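Side-chain contact in Mll7089 protein (Mesorhizobium loti, PDB 2OZ8), which is of unknown function but has the fold of the mandelate racemase/muconate lactonizing enzyme family and may act as a magnesium-dependent hydro-lyase: residues A[143-146]-A[147-150]. Residues are numbered along the deposited sequence; the frame is centred on the assembly and turned at random.
Sequences HLDD and DAFV
Asp145 is the N-cap of helix 146-158, which follows strand 132-138 of the TIM-barrel domain, and its side chain turns back over the first turn to accept from Ala148. With CG set between the backbone N and the carbonyl carbon (chi1 63°), OD1 reaches Ala148 N at 3.0 Å; the N-H comes from above the carboxylate, 62° out of its plane. The backbone O of Asp145 takes Phe149 N at 3.1 Å; side chain and main chain of Asp145 each hold one N-H of the opening turn. Asp147 lies alongside Asp145, pointing the same way, their carboxylates nearly coplanar. Asp145 OD1 and Asp147 OD2 stay 4.3 Å apart, like charges that the positive end of the helix dipole would probably ease. The carboxylate of Asp146 is engaged by two salt bridges, OD1 to Arg179 and OD2 to Arg178 of helix 173-184, tying neighbouring barrel helices together. On the apolar side, Leu144 lays its CG against the methyl of Ala148, CG to CB 3.6 Å, while Phe149, its CG anti to the backbone N (chi1 176°), sends its ring on to Leu182 and Leu183. An alanine in place of Leu144 is likely to uncover the Ala148 methyl and open a gap beside the cap. Leu144 CB also approaches Phe149 CB, at 4.4 Å.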
ATOM      1  N   HIS A 143     -32.577   5.090 -27.677  1.00 45.12           N
ATOM      2  CA  HIS A 143     -34.012   5.369 -27.699  1.00 45.87           C
ATOM      3  C   HIS A 143     -34.603   5.092 -29.056  1.00 47.50           C
ATOM      4  O   HIS A 143     -35.825   5.090 -29.220  1.00 48.17           O
ATOM      5  CB  HIS A 143     -34.270   6.792 -27.257  1.00 44.73           C
ATOM      6  CG  HIS A 143     -33.947   7.011 -25.822  1.00 43.05           C
ATOM      7  ND1 HIS A 143     -34.642   6.393 -24.810  1.00 43.17           N
ATOM      8  CD2 HIS A 143     -32.986   7.746 -25.223  1.00 44.46           C
ATOM      9  CE1 HIS A 143     -34.129   6.741 -23.645  1.00 43.47           C
ATOM     10  NE2 HIS A 143     -33.124   7.566 -23.868  1.00 45.69           N
ATOM     11  N   LEU A 144     -33.721   4.822 -30.015  1.00 48.91           N
ATOM     12  CA  LEU A 144     -34.106   4.479 -31.379  1.00 50.51           C
ATOM     13  C   LEU A 144     -34.987   3.219 -31.464  1.00 51.60           C
ATOM     14  O   LEU A 144     -34.700   2.222 -30.796  1.00 51.93           O
ATOM     15  CB  LEU A 144     -32.841   4.316 -32.229  1.00 49.53           C
ATOM     16  CG  LEU A 144     -32.601   5.333 -33.354  1.00 50.80           C
ATOM     17  CD1 LEU A 144     -33.155   6.724 -33.040  1.00 51.18           C
ATOM     18  CD2 LEU A 144     -31.143   5.421 -33.759  1.00 49.80           C
ATOM     19  N   ASP A 145     -36.040   3.258 -32.286  1.00 52.72           N
ATOM     20  CA  ASP A 145     -36.784   2.028 -32.594  1.00 54.68           C
ATOM     21  C   ASP A 145     -35.900   1.103 -33.416  1.00 54.74           C
ATOM     22  O   ASP A 145     -35.005   1.566 -34.125  1.00 54.88           O
ATOM     23  CB  ASP A 145     -38.147   2.295 -33.285  1.00 55.59           C
ATOM     24  CG  ASP A 145     -38.015   2.975 -34.664  1.00 60.22           C
ATOM     25  OD1 ASP A 145     -37.978   2.266 -35.706  1.00 63.84           O
ATOM     26  OD2 ASP A 145     -37.960   4.232 -34.723  1.00 65.38           O
ATOM     27  N   ASP A 146     -36.131  -0.207 -33.296  1.00 55.04           N
ATOM     28  CA  ASP A 146     -35.382  -1.207 -34.060  1.00 55.01           C
ATOM     29  C   ASP A 146     -35.223  -0.873 -35.535  1.00 54.92           C
ATOM     30  O   ASP A 146     -34.143  -1.095 -36.101  1.00 55.00           O
ATOM     31  CB  ASP A 146     -35.914  -2.627 -33.834  1.00 55.38           C
ATOM     32  CG  ASP A 146     -35.547  -3.171 -32.439  1.00 58.47           C
ATOM     33  OD1 ASP A 146     -34.728  -2.513 -31.746  1.00 59.65           O
ATOM     34  OD2 ASP A 146     -36.059  -4.258 -32.026  1.00 61.64           O
ATOM     35  N   ASP A 147     -36.254  -0.288 -36.145  1.00 54.58           N
ATOM     36  CA  ASP A 147     -36.138   0.124 -37.546  1.00 54.57           C
ATOM     37  C   ASP A 147     -35.165   1.258 -37.777  1.00 52.18           C
ATOM     38  O   ASP A 147     -34.385   1.201 -38.729  1.00 53.02           O
ATOM     39  CB  ASP A 147     -37.477   0.500 -38.205  1.00 55.93           C
ATOM     40  CG  ASP A 147     -37.274   1.010 -39.649  1.00 61.82           C
ATOM     41  OD1 ASP A 147     -37.012   0.141 -40.517  1.00 68.55           O
ATOM     42  OD2 ASP A 147     -37.300   2.260 -39.921  1.00 65.85           O
ATOM     43  N   ALA A 148     -35.230   2.302 -36.957  1.00 49.48           N
ATOM     44  CA  ALA A 148     -34.277   3.431 -37.086  1.00 47.35           C
ATOM     45  C   ALA A 148     -32.797   3.038 -36.853  1.00 46.06           C
ATOM     46  O   ALA A 148     -31.918   3.564 -37.515  1.00 45.73           O
ATOM     47  CB  ALA A 148     -34.668   4.558 -36.186  1.00 46.85           C
ATOM     48  N   PHE A 149     -32.559   2.111 -35.918  1.00 44.40           N
ATOM     49  CA  PHE A 149     -31.252   1.577 -35.602  1.00 43.89           C
ATOM     50  C   PHE A 149     -30.578   0.863 -36.803  1.00 43.67           C
ATOM     51  O   PHE A 149     -29.457   1.213 -37.190  1.00 42.82           O
ATOM     52  CB  PHE A 149     -31.419   0.686 -34.358  1.00 43.85           C
ATOM     53  CG  PHE A 149     -30.186  -0.058 -33.913  1.00 42.47           C
ATOM     54  CD1 PHE A 149     -29.372   0.459 -32.885  1.00 45.79           C
ATOM     55  CD2 PHE A 149     -29.900  -1.320 -34.417  1.00 41.18           C
ATOM     56  CE1 PHE A 149     -28.233  -0.264 -32.401  1.00 41.87           C
ATOM     57  CE2 PHE A 149     -28.797  -2.047 -33.972  1.00 41.99           C
ATOM     58  CZ  PHE A 149     -27.952  -1.524 -32.954  1.00 43.28           C
ATOM     59  N   VAL A 150     -31.245  -0.112 -37.422  1.00 43.88           N
ATOM     60  CA  VAL A 150     -30.585  -0.817 -38.552  1.00 43.90           C
ATOM     61  C   VAL A 150     -30.377   0.143 -39.706  1.00 43.23           C
ATOM     62  O   VAL A 150     -29.385   0.079 -40.456  1.00 42.97           O
ATOM     63  CB  VAL A 150     -31.263  -2.182 -39.019  1.00 44.01           C
ATOM     64  CG1 VAL A 150     -32.533  -2.405 -38.369  1.00 43.26           C
ATOM     65  CG2 VAL A 150     -31.434  -2.224 -40.558  1.00 44.97           C
TER